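Local coordinates for chitosanase (Bacillus subtilis subsp. subtilis str. 168, PDB 7C6C), which hydrolyses internal beta-1,4 linkages between glucosamine units of partly acetylated chitosan, and probably helps defend the bacterium against fungi, at residues Leu54-Val59 and Arg107-Lys112; Lys70-Glu75 and Ser88-Phe93; Lys183-Arg188 and Val213-Ala218; Asp190-Pro195 and Glu206-Val211. One frame throughout, in Å; residues are numbered along the deposited sequence.

Interaction 1 of 4, residues Leu54-Val59 and Arg107-Lys112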
loop_
_atom_site.group_PDB
_atom_site.type_symbol
_atom_site.label_atom_id
_atom_site.label_comp_id
_atom_site.label_asym_id
_atom_site.label_seq_id
_atom_site.Cartn_x
_atom_site.Cartn_y
_atom_site.Cartn_z
ATOM N N LEU A 54 -2.274 0.904 14.861
ATOM C CA LEU A 54 -2.688 1.691 16.017
ATOM C C LEU A 54 -3.666 2.784 15.602
ATOM O O LEU A 54 -4.705 2.976 16.240
ATOM C CB LEU A 54 -1.453 2.283 16.703
ATOM C CG LEU A 54 -1.715 3.397 17.718
ATOM C CD1 LEU A 54 -2.465 2.888 18.948
ATOM C CD2 LEU A 54 -0.403 4.044 18.111
ATOM N N GLU A 55 -3.361 3.501 14.515
ATOM C CA GLU A 55 -4.246 4.579 14.077
ATOM C C GLU A 55 -5.629 4.058 13.714
ATOM O O GLU A 55 -6.635 4.690 14.049
ATOM C CB GLU A 55 -3.635 5.369 12.916
ATOM C CG GLU A 55 -2.380 6.131 13.312
ATOM C CD GLU A 55 -2.055 7.258 12.366
ATOM O OE1 GLU A 55 -2.961 8.053 12.055
ATOM O OE2 GLU A 55 -0.891 7.347 11.930
ATOM N N VAL A 56 -5.707 2.904 13.038
ATOM C CA VAL A 56 -7.014 2.320 12.751
ATOM C C VAL A 56 -7.795 2.098 14.041
ATOM O O VAL A 56 -8.975 2.451 14.139
ATOM C CB VAL A 56 -6.876 1.023 11.936
ATOM C CG1 VAL A 56 -8.241 0.354 11.803
ATOM C CG2 VAL A 56 -6.281 1.318 10.579
ATOM N N VAL A 57 -7.151 1.500 15.045
ATOM C CA VAL A 57 -7.861 1.195 16.282
ATOM C C VAL A 57 -8.236 2.474 17.026
ATOM O O VAL A 57 -9.318 2.556 17.614
ATOM C CB VAL A 57 -7.075 0.186 17.144
ATOM C CG1 VAL A 57 -7.822 -0.106 18.431
ATOM C CG2 VAL A 57 -6.835 -1.105 16.359
ATOM N N GLU A 58 -7.381 3.506 16.980
ATOM C CA GLU A 58 -7.735 4.791 17.592
ATOM C C GLU A 58 -8.973 5.387 16.938
ATOM O O GLU A 58 -9.890 5.862 17.625
ATOM C CB GLU A 58 -6.581 5.781 17.434
ATOM C CG GLU A 58 -5.343 5.506 18.249
ATOM C CD GLU A 58 -4.163 6.338 17.750
ATOM O OE1 GLU A 58 -4.220 6.830 16.593
ATOM O OE2 GLU A 58 -3.168 6.495 18.489
ATOM N N VAL A 59 -8.994 5.403 15.599
ATOM C CA VAL A 59 -10.111 5.994 14.859
ATOM C C VAL A 59 -11.388 5.209 15.125
ATOM O O VAL A 59 -12.452 5.776 15.393
ATOM C CB VAL A 59 -9.771 6.070 13.353
ATOM C CG1 VAL A 59 -11.021 6.364 12.507
ATOM C CG2 VAL A 59 -8.694 7.106 13.103
ATOM N N ARG A 107 -14.732 -0.955 8.910
ATOM C CA ARG A 107 -14.301 -0.697 7.543
ATOM C C ARG A 107 -14.128 0.796 7.302
ATOM O O ARG A 107 -13.158 1.218 6.660
ATOM C CB ARG A 107 -15.281 -1.315 6.546
ATOM C CG ARG A 107 -15.328 -2.839 6.620
ATOM C CD ARG A 107 -16.560 -3.421 5.958
ATOM N NE ARG A 107 -16.523 -3.269 4.509
ATOM C CZ ARG A 107 -16.067 -4.194 3.665
ATOM N NH1 ARG A 107 -15.588 -5.339 4.128
ATOM N NH2 ARG A 107 -16.079 -3.968 2.355
ATOM N N ALA A 108 -15.047 1.612 7.833
ATOM C CA ALA A 108 -14.942 3.062 7.673
ATOM C C ALA A 108 -13.680 3.607 8.335
ATOM O O ALA A 108 -13.035 4.519 7.800
ATOM C CB ALA A 108 -16.196 3.749 8.218
ATOM N N ALA A 109 -13.313 3.066 9.500
ATOM C CA ALA A 109 -12.085 3.504 10.163
ATOM C C ALA A 109 -10.866 3.169 9.318
ATOM O O ALA A 109 -9.955 3.994 9.165
ATOM C CB ALA A 109 -11.969 2.854 11.542
ATOM N N GLN A 110 -10.833 1.961 8.749
ATOM C CA GLN A 110 -9.752 1.614 7.830
ATOM C C GLN A 110 -9.728 2.535 6.615
ATOM O O GLN A 110 -8.654 2.949 6.165
ATOM C CB GLN A 110 -9.875 0.161 7.386
ATOM C CG GLN A 110 -9.575 -0.851 8.473
ATOM C CD GLN A 110 -9.457 -2.248 7.919
ATOM O OE1 GLN A 110 -8.791 -2.463 6.907
ATOM N NE2 GLN A 110 -10.113 -3.207 8.563
ATOM N N ASP A 111 -10.897 2.845 6.052
ATOM C CA ASP A 111 -10.934 3.735 4.895
ATOM C C ASP A 111 -10.395 5.113 5.255
ATOM O O ASP A 111 -9.696 5.743 4.456
ATOM C CB ASP A 111 -12.362 3.868 4.364
ATOM C CG ASP A 111 -12.876 2.609 3.700
ATOM O OD1 ASP A 111 -12.068 1.717 3.370
ATOM O OD2 ASP A 111 -14.107 2.532 3.489
ATOM N N LYS A 112 -10.725 5.604 6.451
ATOM C CA LYS A 112 -10.264 6.929 6.851
ATOM C C LYS A 112 -8.749 6.959 7.013
ATOM O O LYS A 112 -8.085 7.881 6.529
ATOM C CB LYS A 112 -10.958 7.362 8.141
ATOM C CG LYS A 112 -10.460 8.695 8.648
ATOM C CD LYS A 112 -11.300 9.228 9.808
ATOM C CE LYS A 112 -10.427 9.704 10.972
ATOM N NZ LYS A 112 -11.076 10.775 11.771
#

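Interaction 2 of 4, residues Lys70-Glu75 and Ser88-Phe93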
loop_
_atom_site.group_PDB
_atom_site.type_symbol
_atom_site.label_atom_id
_atom_site.label_comp_id
_atom_site.label_asym_id
_atom_site.label_seq_id
_atom_site.Cartn_x
_atom_site.Cartn_y
_atom_site.Cartn_z
ATOM N N LYS A 70 -10.464 -2.073 21.898
ATOM C CA LYS A 70 -9.972 -1.012 22.775
ATOM C C LYS A 70 -8.871 -1.510 23.703
ATOM O O LYS A 70 -7.876 -0.811 23.921
ATOM C CB LYS A 70 -11.124 -0.420 23.589
ATOM C CG LYS A 70 -10.655 0.580 24.636
ATOM C CD LYS A 70 -11.775 1.049 25.559
ATOM C CE LYS A 70 -11.210 1.928 26.675
ATOM N NZ LYS A 70 -12.245 2.290 27.683
ATOM N N LYS A 71 -9.022 -2.721 24.250
ATOM C CA LYS A 71 -8.069 -3.207 25.242
ATOM C C LYS A 71 -6.680 -3.409 24.664
ATOM O O LYS A 71 -5.719 -3.524 25.434
ATOM C CB LYS A 71 -8.561 -4.502 25.900
ATOM C CG LYS A 71 -8.429 -5.742 25.035
ATOM C CD LYS A 71 -8.703 -6.994 25.858
ATOM C CE LYS A 71 -8.203 -8.245 25.148
ATOM N NZ LYS A 71 -8.273 -9.449 26.016
ATOM N N TYR A 72 -6.548 -3.458 23.335
ATOM C CA TYR A 72 -5.242 -3.616 22.718
ATOM C C TYR A 72 -4.511 -2.297 22.538
ATOM O O TYR A 72 -3.337 -2.311 22.165
ATOM C CB TYR A 72 -5.363 -4.328 21.368
ATOM C CG TYR A 72 -5.925 -5.718 21.506
ATOM C CD1 TYR A 72 -5.142 -6.757 21.996
ATOM C CD2 TYR A 72 -7.241 -5.990 21.176
ATOM C CE1 TYR A 72 -5.653 -8.035 22.138
ATOM C CE2 TYR A 72 -7.765 -7.258 21.318
ATOM C CZ TYR A 72 -6.972 -8.276 21.797
ATOM O OH TYR A 72 -7.504 -9.533 21.935
ATOM N N LEU A 73 -5.168 -1.159 22.772
ATOM C CA LEU A 73 -4.507 0.128 22.552
ATOM C C LEU A 73 -3.205 0.287 23.324
ATOM O O LEU A 73 -2.227 0.774 22.734
ATOM C CB LEU A 73 -5.470 1.292 22.810
ATOM C CG LEU A 73 -6.482 1.552 21.697
ATOM C CD1 LEU A 73 -7.555 2.519 22.156
ATOM C CD2 LEU A 73 -5.784 2.081 20.452
ATOM N N PRO A 74 -3.109 -0.061 24.613
ATOM C CA PRO A 74 -1.821 0.149 25.300
ATOM C C PRO A 74 -0.676 -0.611 24.653
ATOM O O PRO A 74 0.416 -0.054 24.473
ATOM C CB PRO A 74 -2.110 -0.297 26.741
ATOM C CG PRO A 74 -3.591 -0.053 26.909
ATOM C CD PRO A 74 -4.180 -0.420 25.563
ATOM N N GLU A 75 -0.902 -1.871 24.270
ATOM C CA GLU A 75 0.157 -2.626 23.614
ATOM C C GLU A 75 0.429 -2.094 22.209
ATOM O O GLU A 75 1.590 -1.954 21.810
ATOM C CB GLU A 75 -0.180 -4.114 23.580
ATOM C CG GLU A 75 0.865 -4.977 22.879
ATOM C CD GLU A 75 2.206 -5.050 23.603
ATOM O OE1 GLU A 75 2.329 -4.594 24.762
ATOM O OE2 GLU A 75 3.152 -5.598 23.009
ATOM N N SER A 88 3.639 -11.141 20.756
ATOM C CA SER A 88 3.361 -12.061 21.848
ATOM C C SER A 88 2.417 -11.478 22.895
ATOM O O SER A 88 1.885 -12.236 23.712
ATOM C CB SER A 88 4.669 -12.504 22.504
ATOM O OG SER A 88 5.271 -11.441 23.228
ATOM N N ASN A 89 2.205 -10.160 22.907
ATOM C CA ASN A 89 1.283 -9.531 23.844
ATOM C C ASN A 89 0.016 -9.046 23.152
ATOM O O ASN A 89 -0.610 -8.085 23.604
ATOM C CB ASN A 89 1.933 -8.364 24.589
ATOM C CG ASN A 89 3.030 -8.795 25.520
ATOM O OD1 ASN A 89 2.863 -9.717 26.314
ATOM N ND2 ASN A 89 4.156 -8.097 25.458
ATOM N N LEU A 90 -0.367 -9.696 22.056
ATOM C CA LEU A 90 -1.567 -9.367 21.299
ATOM C C LEU A 90 -2.500 -10.570 21.183
ATOM O O LEU A 90 -3.165 -10.762 20.167
ATOM C CB LEU A 90 -1.221 -8.806 19.922
ATOM C CG LEU A 90 -0.616 -7.399 19.892
ATOM C CD1 LEU A 90 -0.191 -7.052 18.475
ATOM C CD2 LEU A 90 -1.570 -6.348 20.455
ATOM N N LYS A 91 -2.586 -11.384 22.232
ATOM C CA LYS A 91 -3.442 -12.559 22.179
ATOM C C LYS A 91 -4.886 -12.163 21.900
ATOM O O LYS A 91 -5.444 -11.286 22.565
ATOM C CB LYS A 91 -3.367 -13.330 23.498
ATOM C CG LYS A 91 -4.207 -14.606 23.508
ATOM C CD LYS A 91 -4.006 -15.405 24.787
ATOM C CE LYS A 91 -4.431 -14.617 26.009
ATOM N NZ LYS A 91 -5.775 -13.996 25.828
ATOM N N GLY A 92 -5.489 -12.811 20.906
ATOM C CA GLY A 92 -6.854 -12.528 20.521
ATOM C C GLY A 92 -7.017 -11.401 19.524
ATOM O O GLY A 92 -8.104 -11.253 18.954
ATOM N N PHE A 93 -5.970 -10.607 19.288
ATOM C CA PHE A 93 -6.096 -9.446 18.412
ATOM C C PHE A 93 -6.416 -9.854 16.975
ATOM O O PHE A 93 -7.296 -9.272 16.334
ATOM C CB PHE A 93 -4.803 -8.635 18.486
ATOM C CG PHE A 93 -4.706 -7.520 17.488
ATOM C CD1 PHE A 93 -5.314 -6.294 17.723
ATOM C CD2 PHE A 93 -3.954 -7.677 16.331
ATOM C CE1 PHE A 93 -5.189 -5.259 16.800
ATOM C CE2 PHE A 93 -3.833 -6.657 15.414
ATOM C CZ PHE A 93 -4.447 -5.452 15.649
HETATM O O HOH W 1 -6.751 -11.557 25.082
HETATM O O HOH W 2 2.914 -7.800 21.309
#

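Interaction 3 of 4, residues Lys183-Arg188 and Val213-Ala218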
loop_
_atom_site.group_PDB
_atom_site.type_symbol
_atom_site.label_atom_id
_atom_site.label_comp_id
_atom_site.label_asym_id
_atom_site.label_seq_id
_atom_site.Cartn_x
_atom_site.Cartn_y
_atom_site.Cartn_z
ATOM N N LYS A 183 10.887 4.251 -15.713
ATOM C CA LYS A 183 12.053 4.322 -14.842
ATOM C C LYS A 183 11.658 4.155 -13.380
ATOM O O LYS A 183 12.388 3.523 -12.607
ATOM C CB LYS A 183 12.808 5.631 -15.068
ATOM C CG LYS A 183 13.228 5.842 -16.516
ATOM C CD LYS A 183 14.715 6.148 -16.650
ATOM C CE LYS A 183 15.104 6.377 -18.110
ATOM N NZ LYS A 183 16.556 6.137 -18.364
ATOM N N PHE A 184 10.505 4.707 -12.982
ATOM C CA PHE A 184 10.023 4.515 -11.619
ATOM C C PHE A 184 9.810 3.038 -11.319
ATOM O O PHE A 184 10.191 2.551 -10.249
ATOM C CB PHE A 184 8.720 5.282 -11.405
ATOM C CG PHE A 184 8.243 5.260 -9.980
ATOM C CD1 PHE A 184 7.455 4.222 -9.506
ATOM C CD2 PHE A 184 8.616 6.264 -9.097
ATOM C CE1 PHE A 184 7.041 4.197 -8.188
ATOM C CE2 PHE A 184 8.197 6.246 -7.781
ATOM C CZ PHE A 184 7.411 5.210 -7.328
ATOM N N LEU A 185 9.190 2.314 -12.251
ATOM C CA LEU A 185 8.969 0.888 -12.044
ATOM C C LEU A 185 10.296 0.141 -11.924
ATOM O O LEU A 185 10.423 -0.781 -11.113
ATOM C CB LEU A 185 8.077 0.329 -13.156
ATOM C CG LEU A 185 6.629 0.838 -13.118
ATOM C CD1 LEU A 185 5.912 0.543 -14.432
ATOM C CD2 LEU A 185 5.876 0.213 -11.955
ATOM N N ASP A 186 11.306 0.552 -12.700
ATOM C CA ASP A 186 12.643 -0.026 -12.567
ATOM C C ASP A 186 13.223 0.236 -11.180
ATOM O O ASP A 186 13.788 -0.663 -10.545
ATOM C CB ASP A 186 13.579 0.580 -13.612
ATOM C CG ASP A 186 13.289 0.104 -15.014
ATOM O OD1 ASP A 186 12.520 -0.864 -15.184
ATOM O OD2 ASP A 186 13.862 0.701 -15.953
ATOM N N VAL A 187 13.121 1.484 -10.715
ATOM C CA VAL A 187 13.642 1.856 -9.404
ATOM C C VAL A 187 12.926 1.075 -8.310
ATOM O O VAL A 187 13.550 0.580 -7.365
ATOM C CB VAL A 187 13.517 3.378 -9.210
ATOM C CG1 VAL A 187 13.694 3.758 -7.747
ATOM C CG2 VAL A 187 14.529 4.113 -10.087
ATOM N N ARG A 188 11.604 0.948 -8.422
ATOM C CA ARG A 188 10.861 0.199 -7.416
ATOM C C ARG A 188 11.241 -1.276 -7.430
ATOM O O ARG A 188 11.413 -1.882 -6.368
ATOM C CB ARG A 188 9.358 0.383 -7.614
ATOM C CG ARG A 188 8.552 -0.300 -6.534
ATOM C CD ARG A 188 7.078 0.040 -6.608
ATOM N NE ARG A 188 6.362 -0.624 -5.528
ATOM C CZ ARG A 188 5.049 -0.828 -5.509
ATOM N NH1 ARG A 188 4.292 -0.404 -6.516
ATOM N NH2 ARG A 188 4.500 -1.466 -4.478
ATOM N N VAL A 213 2.991 -6.450 -13.329
ATOM C CA VAL A 213 1.568 -6.281 -13.618
ATOM C C VAL A 213 1.284 -4.837 -14.011
ATOM O O VAL A 213 0.570 -4.563 -14.986
ATOM C CB VAL A 213 0.709 -6.734 -12.422
ATOM C CG1 VAL A 213 -0.750 -6.366 -12.650
ATOM C CG2 VAL A 213 0.851 -8.228 -12.201
ATOM N N LEU A 214 1.844 -3.890 -13.253
ATOM C CA LEU A 214 1.633 -2.478 -13.545
ATOM C C LEU A 214 2.282 -2.093 -14.868
ATOM O O LEU A 214 1.688 -1.362 -15.671
ATOM C CB LEU A 214 2.165 -1.631 -12.386
ATOM C CG LEU A 214 1.410 -1.829 -11.063
ATOM C CD1 LEU A 214 2.224 -1.275 -9.881
ATOM C CD2 LEU A 214 0.013 -1.196 -11.116
ATOM N N ARG A 215 3.488 -2.600 -15.128
ATOM C CA ARG A 215 4.136 -2.320 -16.400
ATOM C C ARG A 215 3.327 -2.860 -17.570
ATOM O O ARG A 215 3.302 -2.243 -18.639
ATOM C CB ARG A 215 5.557 -2.884 -16.411
ATOM C CG ARG A 215 6.450 -2.148 -17.398
ATOM C CD ARG A 215 7.807 -2.790 -17.580
ATOM N NE ARG A 215 8.577 -2.906 -16.342
ATOM C CZ ARG A 215 9.383 -1.964 -15.848
ATOM N NH1 ARG A 215 9.520 -0.792 -16.462
ATOM N NH2 ARG A 215 10.056 -2.198 -14.731
ATOM N N SER A 216 2.663 -4.007 -17.391
ATOM C CA SER A 216 1.862 -4.565 -18.479
ATOM C C SER A 216 0.707 -3.649 -18.852
ATOM O O SER A 216 0.317 -3.593 -20.024
ATOM C CB SER A 216 1.351 -5.954 -18.103
ATOM O OG SER A 216 2.418 -6.891 -18.067
ATOM N N ILE A 217 0.141 -2.932 -17.876
ATOM C CA ILE A 217 -0.893 -1.947 -18.181
ATOM C C ILE A 217 -0.313 -0.829 -19.040
ATOM O O ILE A 217 -0.921 -0.399 -20.031
ATOM C CB ILE A 217 -1.521 -1.408 -16.881
ATOM C CG1 ILE A 217 -2.091 -2.546 -16.024
ATOM C CG2 ILE A 217 -2.579 -0.365 -17.204
ATOM C CD1 ILE A 217 -2.587 -2.100 -14.671
ATOM N N ALA A 218 0.884 -0.354 -18.679
ATOM C CA ALA A 218 1.566 0.651 -19.487
ATOM C C ALA A 218 1.818 0.140 -20.899
ATOM O O ALA A 218 1.640 0.877 -21.874
ATOM C CB ALA A 218 2.887 1.039 -18.825
#

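Interaction 4 of 4, residues Asp190-Pro195 and Glu206-Val211. With LMR ((2S)-2-hydroxybutanedioic acid), chain B.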
loop_
_atom_site.group_PDB
_atom_site.type_symbol
_atom_site.label_atom_id
_atom_site.label_comp_id
_atom_site.label_asym_id
_atom_site.label_seq_id
_atom_site.Cartn_x
_atom_site.Cartn_y
_atom_site.Cartn_z
ATOM N N ASP A 190 14.105 -2.561 -8.244
ATOM C CA ASP A 190 15.411 -2.675 -7.604
ATOM C C ASP A 190 15.289 -2.570 -6.092
ATOM O O ASP A 190 15.984 -3.276 -5.352
ATOM C CB ASP A 190 16.349 -1.592 -8.136
ATOM C CG ASP A 190 16.768 -1.832 -9.573
ATOM O OD1 ASP A 190 16.632 -2.975 -10.060
ATOM O OD2 ASP A 190 17.245 -0.872 -10.212
ATOM N N ASP A 191 14.404 -1.700 -5.613
ATOM C CA ASP A 191 14.249 -1.543 -4.171
ATOM C C ASP A 191 13.607 -2.773 -3.539
ATOM O O ASP A 191 13.979 -3.171 -2.429
ATOM C CB ASP A 191 13.431 -0.293 -3.864
ATOM C CG ASP A 191 13.420 0.029 -2.396
ATOM O OD1 ASP A 191 14.519 0.305 -1.879
ATOM O OD2 ASP A 191 12.344 -0.009 -1.764
ATOM N N LEU A 192 12.640 -3.384 -4.229
ATOM C CA LEU A 192 12.000 -4.587 -3.705
ATOM C C LEU A 192 12.970 -5.760 -3.673
ATOM O O LEU A 192 12.884 -6.611 -2.781
ATOM C CB LEU A 192 10.766 -4.938 -4.537
ATOM C CG LEU A 192 9.594 -3.964 -4.422
ATOM C CD1 LEU A 192 8.530 -4.316 -5.448
ATOM C CD2 LEU A 192 9.027 -3.959 -3.005
ATOM N N MET A 193 13.897 -5.816 -4.630
ATOM C CA MET A 193 14.855 -6.914 -4.689
ATOM C C MET A 193 15.967 -6.762 -3.664
ATOM O O MET A 193 16.473 -7.766 -3.159
ATOM C CB MET A 193 15.440 -7.013 -6.101
ATOM C CG MET A 193 14.411 -7.519 -7.096
ATOM S SD MET A 193 13.884 -9.220 -6.815
ATOM C CE MET A 193 15.277 -10.118 -7.494
ATOM N N ASN A 194 16.364 -5.538 -3.341
ATOM C CA ASN A 194 17.475 -5.301 -2.418
ATOM C C ASN A 194 17.179 -4.080 -1.566
ATOM O O ASN A 194 17.829 -3.034 -1.690
ATOM C CB ASN A 194 18.797 -5.166 -3.177
ATOM C CG ASN A 194 19.244 -6.477 -3.795
ATOM O OD1 ASN A 194 19.622 -7.412 -3.083
ATOM N ND2 ASN A 194 19.197 -6.556 -5.115
ATOM N N PRO A 195 16.196 -4.182 -0.672
ATOM C CA PRO A 195 15.852 -3.036 0.170
ATOM C C PRO A 195 16.944 -2.751 1.185
ATOM O O PRO A 195 17.698 -3.639 1.595
ATOM C CB PRO A 195 14.569 -3.487 0.876
ATOM C CG PRO A 195 14.639 -4.970 0.875
ATOM C CD PRO A 195 15.348 -5.354 -0.390
ATOM N N GLU A 206 9.391 -11.472 -2.920
ATOM C CA GLU A 206 8.251 -12.241 -3.395
ATOM C C GLU A 206 7.138 -11.369 -3.957
ATOM O O GLU A 206 6.155 -11.913 -4.466
ATOM C CB GLU A 206 7.702 -13.122 -2.267
ATOM C CG GLU A 206 8.264 -14.533 -2.264
ATOM C CD GLU A 206 7.930 -15.292 -3.537
ATOM O OE1 GLU A 206 8.830 -15.449 -4.389
ATOM O OE2 GLU A 206 6.767 -15.726 -3.690
ATOM N N SER A 207 7.272 -10.045 -3.881
ATOM C CA SER A 207 6.238 -9.115 -4.311
ATOM C C SER A 207 6.567 -8.419 -5.624
ATOM O O SER A 207 5.752 -7.621 -6.099
ATOM C CB SER A 207 6.007 -8.050 -3.234
ATOM O OG SER A 207 7.021 -7.064 -3.278
ATOM N N VAL A 208 7.730 -8.695 -6.224
ATOM C CA VAL A 208 8.166 -7.938 -7.394
ATOM C C VAL A 208 7.214 -8.083 -8.567
ATOM O O VAL A 208 7.199 -7.222 -9.450
ATOM C CB VAL A 208 9.614 -8.292 -7.808
ATOM C CG1 VAL A 208 10.585 -7.910 -6.712
ATOM C CG2 VAL A 208 9.730 -9.775 -8.159
ATOM N N ALA A 209 6.413 -9.152 -8.604
ATOM C CA ALA A 209 5.494 -9.337 -9.722
ATOM C C ALA A 209 4.536 -8.162 -9.877
ATOM O O ALA A 209 4.056 -7.913 -10.985
ATOM C CB ALA A 209 4.719 -10.646 -9.579
ATOM N N ARG A 210 4.234 -7.436 -8.794
ATOM C CA ARG A 210 3.324 -6.300 -8.927
ATOM C C ARG A 210 3.888 -5.242 -9.861
ATOM O O ARG A 210 3.128 -4.574 -10.574
ATOM C CB ARG A 210 2.955 -5.724 -7.555
ATOM C CG ARG A 210 4.063 -4.975 -6.831
ATOM C CD ARG A 210 3.890 -5.080 -5.325
ATOM N NE ARG A 210 2.761 -4.297 -4.826
ATOM C CZ ARG A 210 2.254 -4.448 -3.606
ATOM N NH1 ARG A 210 2.745 -5.385 -2.804
ATOM N NH2 ARG A 210 1.261 -3.678 -3.185
ATOM N N VAL A 211 5.215 -5.093 -9.891
ATOM C CA VAL A 211 5.830 -4.151 -10.822
ATOM C C VAL A 211 5.533 -4.557 -12.261
ATOM O O VAL A 211 5.187 -3.717 -13.102
ATOM C CB VAL A 211 7.341 -4.026 -10.554
ATOM C CG1 VAL A 211 7.996 -3.196 -11.650
ATOM C CG2 VAL A 211 7.586 -3.397 -9.193
HETATM C C1 LMR B . 4.619 -13.067 -15.827
HETATM O O1A LMR B . 3.484 -13.446 -15.471
HETATM O O1B LMR B . 4.893 -12.773 -17.009
HETATM C C2 LMR B . 5.710 -12.966 -14.801
HETATM O O2 LMR B . 6.954 -12.756 -15.479
HETATM C C3 LMR B . 5.454 -11.802 -13.845
HETATM C C4 LMR B . 4.325 -12.114 -12.885
HETATM O O4A LMR B . 4.411 -13.143 -12.177
HETATM O O4B LMR B . 3.348 -11.330 -12.825
#

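Interaction 1 of 4, residues Leu54-Val59 and Arg107-Lys112
Val59 lays CG1 over the methyl group of Ala109, with Val59 CG1 3.8 Å from Ala109 CB. This is a helix-helix packing in the mainly alpha-helical, lysozyme-related fold of glycosyl hydrolase family 46. It joins helix 52-63 to the long helix 104-128. The short segments cross at 128°, their axes 8.6 Å apart at closest. The small Ala109 side chain probably helps the helices approach; Ala109 CB also lies 4.0 Å from Val56 O. No hydrogen bond spans the two segments, so the contact rests on apolar atoms. Val56 turns CG1 anti to its own nitrogen (chi1 173°), which brings it to the aliphatic part of Gln110. There Val56 CG1 meets Gln110 CG at 3.8 Å. The amide of Gln110 goes elsewhere: OE1 accepts from the backbone N of Arg43, and NE2 donates to the carbonyl of Tyr27. Its chain is therefore fixed at the polar end while its CG packs against the valine. Phe46 of strand 46-47 touches both Val56 and Gln110. At the exposed end, Lys112 bends at chi3 and brings its chain across both methyls of Val59. Lys112 CE is 3.7 Å from Val59 CG1 and 3.8 Å from Val59 CG2.

Interaction 2 of 4, residues Lys70-Glu75 and Ser88-Phe93
The carbonyl oxygen of Lys91 is gripped by two donors, the phenol of Tyr72 and a water. Tyr72 OH donates to Lys91 O at 2.8 Å, with a C=O...donor angle of 131°. The donor sits 21° out of the carbonyl plane, while the oxygen lies at the edge of the tyrosine ring. The water also accepts from Lys71 NZ and Lys91 NZ, which are 5.2 Å apart. It thus bridges two probably like-charged ammonium groups and the carbonyl.

Phe93 covers one face of the Tyr72 ring. Its CB makes a CH-pi contact 3.9 Å from the Tyr72 ring centroid, and its ring edge turns to the same aromatic in a T-shaped pair with planes at 73°. Lys71 CG lies over the opposite face. The tyrosine is thus held flat between aliphatic carbons while its hydroxyl is tied down. This packing ties the start of helix 73-82 to the loop that leads into helix 93-99, a helix-loop-helix segment of the family 46 fold. Gly92 is the N-cap of that second helix, and its backbone passes close to the phenol oxygen.

Leu90 reaches in with CD2, 3.9 Å from Tyr72 CD1 and 3.7 Å from Glu75 CG. Glu75 bends at its second torsion, and its carboxylate comes beside Asn89, nearly perpendicular to the amide. Glu75 OE1 forms a salt bridge with Arg78. A second water donates to Glu75 OE2 and accepts from Asn89 N, linking carboxylate and loop backbone.

Interaction 3 of 4, residues Lys183-Arg188 and Val213-Ala218
Asp186 and Arg215 form a salt bridge between two helices, with Asp186 OD1 2.8 Å from Arg215 NH2. The hydrogen bond within it is weak, because the N-H...acceptor angle is 126°. The carboxylate and guanidinium planes are twisted against each other, and the side chains meet almost perpendicular. A second tie steadies the guanidinium: Arg215 NH1 donates to the carbonyl of Asn182, one residue before segment 183-188. The bend of Arg215 at chi3 (-58°) folds the group back over Leu185. Leu185 CB then lies over one guanidinium face, 3.6 Å from Arg215 NH2.

Beneath the charged pair the packing is apolar. Leu185 and the aliphatic part of Arg215 lie alongside, pointing opposite ways, and Leu185 CD1 is 4.0 Å from Arg215 CB. The other methyl of the leucine, Leu185 CD2, meets Leu214 CB at 4.2 Å. Further in, Leu214 CD1 lies 4.0 Å from Arg188 NH1. The extended arginine chain carries its head to Asp142, Gln146 and His147, so this charged group is held by helix 134-147 and its end. Phe18 of helix 5-20 touches Leu214 from that helix.

The axes of the two short segments run nearly antiparallel, at 169°, and come no closer than 10.7 Å, a spacing bridged by long side chains. The arrangement is an antiparallel helix pair joining helices 177-193 and 209-219 in the helical glycosyl hydrolase 46 fold.

Interaction 4 of 4, residues Asp190-Pro195 and Glu206-Val211
Leu192 and Val208 make the close part of this contact, with Leu192 CB 3.7 Å from Val208 CG1. The same methyl serves Met193: Val208 CG1 is 3.6 Å from Met193 SD, the methionine lying crosswise to the valine. Met193 is folded at chi2 (-66°) and chi3, which keeps its sulfur beside the valine. Leu192 and Met193 are the last residues of helix 177-193. Val208 lies where the chain comes into helix 209-219. The contact thus joins the end of one helix to the approach to the next across the short helix 201-205, within the helical family 46 fold.

Leu192, itself buried, sets both methyls against the Ser207 hydroxyl, with Leu192 CD2 3.7 Å from Ser207 OG. That oxygen is hydrogen-bonded to the Trp204 carbonyl and to Gln146 NE2. Deeper in, Leu192 CD1 lies 4.0 Å from Val211 CG2, and both residues are buried. Met193 and Val208 form the less enclosed side, both being partly exposed. Ala209 faces away from Leu192 and toward the bound (2S)-2-hydroxybutanedioic acid, its CB 3.6 Å from O4B of that ligand. Ser233, Asn234 and Glu235 hydrogen-bond the same ligand.

How the interactions relate
Interactions 1 and 2 share one side of the molecule, their centres 16 Å apart. They touch where Leu73 CD2 is 3.6 Å from Val57 CG1. Interactions 3 and 4 use the same two helices, with centres 11 Å apart. They touch by packing, Leu185 O lying 3.5 Å from Val211 CG1. Arg188 NH2 and Arg210 NE, like-charged, are also 3.3 Å apart, both arginines paired with Asp142. Arg210 also pairs with Glu19, the predicted proton donor. Ala209 of interaction 4 belongs to the (2S)-2-hydroxybutanedioic acid pocket, and the Arg215 side chain of interaction 3 is about 9 Å from that ligand. Across the chain's centre, the Gln110 side chain of interaction 1 is about 10 Å from that of Glu19.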